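Local coordinates for SnoaL-like domain-containing protein (Sphaerobacter thermophilus, PDB 5TGN), which is of unknown function but has a SnoaL-like domain of the NTF2 clan, whose cone-shaped fold often encloses a ligand pocket, at residues D8-Y13 with H72-H77. Residues are numbered along the deposited sequence; the frame is centred on the assembly and turned at random.
Sequences DLAREY and HRVVLH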
ATOM      1  N   ASP A   8       9.238  24.902   2.553  1.00 30.40           N
ATOM      2  CA  ASP A   8       8.357  25.223   3.676  1.00 29.35           C
ATOM      3  C   ASP A   8       7.091  24.380   3.652  1.00 27.18           C
ATOM      4  O   ASP A   8       6.640  23.907   4.702  1.00 27.07           O
ATOM      5  CB  ASP A   8       7.969  26.701   3.653  1.00 34.90           C
ATOM      6  CG  ASP A   8       9.178  27.637   3.792  1.00 44.07           C
ATOM      7  OD1 ASP A   8      10.189  27.237   4.421  1.00 40.29           O
ATOM      8  OD2 ASP A   8       9.101  28.770   3.269  1.00 48.17           O
ATOM      9  N   LEU A   9       6.468  24.236   2.469  1.00 26.39           N
ATOM     10  CA  LEU A   9       5.273  23.405   2.356  1.00 24.33           C
ATOM     11  C   LEU A   9       5.586  21.966   2.751  1.00 22.76           C
ATOM     12  O   LEU A   9       4.816  21.327   3.480  1.00 26.03           O
ATOM     13  CB  LEU A   9       4.713  23.458   0.929  1.00 25.10           C
ATOM     14  CG  LEU A   9       4.117  24.789   0.467  1.00 28.87           C
ATOM     15  CD1 LEU A   9       3.837  24.788  -1.035  1.00 30.38           C
ATOM     16  CD2 LEU A   9       2.851  25.110   1.246  1.00 30.12           C
ATOM     17  N   ALA A  10       6.717  21.439   2.273  1.00 23.04           N
ATOM     18  CA  ALA A  10       7.065  20.054   2.564  1.00 17.97           C
ATOM     19  C   ALA A  10       7.265  19.847   4.064  1.00 19.74           C
ATOM     20  O   ALA A  10       6.730  18.897   4.645  1.00 21.92           O
ATOM     21  CB  ALA A  10       8.325  19.657   1.783  1.00 19.74           C
ATOM     22  N   ARG A  11       8.046  20.724   4.711  1.00 20.72           N
ATOM     23  CA  ARG A  11       8.267  20.582   6.149  1.00 22.98           C
ATOM     24  C   ARG A  11       6.960  20.721   6.926  1.00 25.55           C
ATOM     25  O   ARG A  11       6.747  20.034   7.936  1.00 22.01           O
ATOM     26  CB  ARG A  11       9.274  21.628   6.648  1.00 28.20           C
ATOM     27  CG  ARG A  11      10.733  21.459   6.177  1.00 33.09           C
ATOM     28  CD  ARG A  11      11.505  22.780   6.440  1.00 41.63           C
ATOM     29  NE  ARG A  11      12.888  22.722   5.973  1.00 41.19           N
ATOM     30  CZ  ARG A  11      13.637  23.780   5.697  1.00 42.97           C
ATOM     31  NH1 ARG A  11      13.141  25.000   5.829  1.00 44.44           N
ATOM     32  NH2 ARG A  11      14.881  23.612   5.269  1.00 43.84           N
ATOM     33  N   GLU A  12       6.102  21.661   6.516  1.00 22.02           N
ATOM     34  CA  GLU A  12       4.833  21.833   7.211  1.00 22.86           C
ATOM     35  C   GLU A  12       3.934  20.615   7.021  1.00 20.49           C
ATOM     36  O   GLU A  12       3.177  20.253   7.928  1.00 20.97           O
ATOM     37  CB  GLU A  12       4.116  23.097   6.728  1.00 25.01           C
ATOM     38  CG  GLU A  12       2.860  23.407   7.530  1.00 33.95           C
ATOM     39  CD  GLU A  12       3.167  23.721   8.994  1.00 40.05           C
ATOM     40  OE1 GLU A  12       4.336  24.056   9.311  1.00 42.46           O
ATOM     41  OE2 GLU A  12       2.246  23.614   9.832  1.00 41.23           O
ATOM     42  N   TYR A  13       3.974  20.000   5.839  1.00 18.79           N
ATOM     43  CA  TYR A  13       3.205  18.779   5.620  1.00 17.05           C
ATOM     44  C   TYR A  13       3.599  17.724   6.640  1.00 16.10           C
ATOM     45  O   TYR A  13       2.750  17.165   7.333  1.00 16.33           O
ATOM     46  CB  TYR A  13       3.408  18.261   4.185  1.00 15.22           C
ATOM     47  CG  TYR A  13       2.737  16.901   4.004  1.00 17.82           C
ATOM     48  CD1 TYR A  13       1.401  16.807   3.611  1.00 19.02           C
ATOM     49  CD2 TYR A  13       3.418  15.716   4.302  1.00 20.68           C
ATOM     50  CE1 TYR A  13       0.772  15.563   3.479  1.00 21.68           C
ATOM     51  CE2 TYR A  13       2.799  14.468   4.161  1.00 17.54           C
ATOM     52  CZ  TYR A  13       1.479  14.411   3.762  1.00 20.93           C
ATOM     53  OH  TYR A  13       0.857  13.184   3.655  1.00 23.10           O
ATOM     54  N   HIS A  72      10.232  24.337  -7.029  1.00 36.81           N
ATOM     55  CA  HIS A  72       9.031  23.631  -7.441  1.00 31.69           C
ATOM     56  C   HIS A  72       9.030  22.140  -7.132  1.00 31.95           C
ATOM     57  O   HIS A  72       8.012  21.486  -7.367  1.00 26.38           O
ATOM     58  CB  HIS A  72       8.796  23.847  -8.939  1.00 36.71           C
ATOM     59  CG  HIS A  72       8.832  25.299  -9.332  1.00 44.55           C
ATOM     60  ND1 HIS A  72       9.934  25.887  -9.918  1.00 46.07           N
ATOM     61  CD2 HIS A  72       7.922  26.290  -9.166  1.00 42.96           C
ATOM     62  CE1 HIS A  72       9.688  27.170 -10.127  1.00 53.63           C
ATOM     63  NE2 HIS A  72       8.475  27.440  -9.675  1.00 50.30           N
ATOM     64  N   ARG A  73      10.106  21.582  -6.584  1.00 29.96           N
ATOM     65  CA  ARG A  73      10.082  20.160  -6.269  1.00 27.75           C
ATOM     66  C   ARG A  73      10.894  19.918  -5.013  1.00 28.26           C
ATOM     67  O   ARG A  73      11.969  20.495  -4.847  1.00 24.52           O
ATOM     68  CB  ARG A  73      10.616  19.323  -7.434  1.00 37.14           C
ATOM     69  CG  ARG A  73      10.538  17.811  -7.234  1.00 36.30           C
ATOM     70  CD  ARG A  73      10.871  17.096  -8.555  1.00 41.68           C
ATOM     71  NE  ARG A  73      10.926  15.640  -8.414  1.00 48.18           N
ATOM     72  CZ  ARG A  73      12.037  14.951  -8.138  1.00 57.83           C
ATOM     73  NH1 ARG A  73      13.201  15.585  -7.972  1.00 52.95           N
ATOM     74  NH2 ARG A  73      11.988  13.625  -8.021  1.00 60.10           N
ATOM     75  N   VAL A  74      10.374  19.075  -4.118  1.00 19.76           N
ATOM     76  CA  VAL A  74      11.103  18.700  -2.907  1.00 19.30           C
ATOM     77  C   VAL A  74      11.022  17.184  -2.744  1.00 19.77           C
ATOM     78  O   VAL A  74       9.938  16.597  -2.877  1.00 24.26           O
ATOM     79  CB  VAL A  74      10.526  19.411  -1.665  1.00 22.58           C
ATOM     80  CG1 VAL A  74      11.220  18.932  -0.404  1.00 20.61           C
ATOM     81  CG2 VAL A  74      10.662  20.940  -1.794  1.00 26.03           C
ATOM     82  N   VAL A  75      12.151  16.556  -2.428  1.00 20.89           N
ATOM     83  CA  VAL A  75      12.185  15.163  -2.003  1.00 19.41           C
ATOM     84  C   VAL A  75      12.673  15.106  -0.563  1.00 22.36           C
ATOM     85  O   VAL A  75      13.795  15.547  -0.265  1.00 22.88           O
ATOM     86  CB  VAL A  75      13.075  14.315  -2.915  1.00 20.08           C
ATOM     87  CG1 VAL A  75      13.065  12.840  -2.471  1.00 20.52           C
ATOM     88  CG2 VAL A  75      12.638  14.466  -4.376  1.00 25.19           C
ATOM     89  N   LEU A  76      11.850  14.539   0.324  1.00 20.25           N
ATOM     90  CA  LEU A  76      12.271  14.219   1.688  1.00 20.23           C
ATOM     91  C   LEU A  76      12.355  12.707   1.853  1.00 18.43           C
ATOM     92  O   LEU A  76      11.521  11.974   1.320  1.00 21.67           O
ATOM     93  CB  LEU A  76      11.298  14.758   2.740  1.00 15.35           C
ATOM     94  CG  LEU A  76      10.874  16.223   2.656  1.00 21.06           C
ATOM     95  CD1 LEU A  76       9.844  16.497   3.748  1.00 20.86           C
ATOM     96  CD2 LEU A  76      12.104  17.154   2.763  1.00 16.38           C
ATOM     97  N   HIS A  77      13.367  12.246   2.585  1.00 22.01           N
ATOM     98  CA  HIS A  77      13.429  10.877   3.072  1.00 19.22           C
ATOM     99  C   HIS A  77      13.269  10.910   4.583  1.00 25.15           C
ATOM    100  O   HIS A  77      13.736  11.844   5.243  1.00 28.32           O
ATOM    101  CB  HIS A  77      14.741  10.199   2.686  1.00 17.89           C
ATOM    102  CG  HIS A  77      14.830   9.859   1.228  1.00 26.54           C
ATOM    103  ND1 HIS A  77      15.832   9.075   0.705  1.00 29.41           N
ATOM    104  CD2 HIS A  77      14.025  10.188   0.185  1.00 24.16           C
ATOM    105  CE1 HIS A  77      15.648   8.940  -0.600  1.00 34.08           C
ATOM    106  NE2 HIS A  77      14.557   9.607  -0.940  1.00 27.30           N
TER
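In the cone-like alpha+beta fold of the NTF2 clan, the N-terminal helix packs on the concave face of a strongly curved sheet; here Ala-10 of helix 6-18 meets Val-74 and Leu-76 of strand 73-81. The side chain of Ala-10 is a single methyl, consistent with the close approach here: the CA atoms of Ala-10 and Val-74 are 6.9 Å apart. Val-74 and Leu-76, two positions apart on the strand, both point toward the helix, while Val-75 between them points away from it. The touching groups are all apolar and buried. Val-74 meets Ala-10 mainly through one branch: CG1, anti to the backbone N (chi1 176°), lies 3.7 Å from Ala-10 CB. Val-74 and Leu-76 also touch other turns of the same helix, through Ala-6 and Ile-7 for the valine and Ile-14 for the leucine. Phe-94 of the adjacent strand 88-97 packs against Ala-10 and Tyr-13 of the helix, and its backbone is hydrogen-bonded to that of Val-74 within the sheet. Beside this apolar strip, Arg-11 NE forms a salt bridge with Glu-66 of strand 60-69, and Arg-11 NH1 lies 4.0 Å from Asp-8 OD1, a long salt bridge. Leu-76 meets Ala-10 through a single methyl, CD1, which sits 4.0 Å from Ala-10 CB and equally far from Ala-10 O.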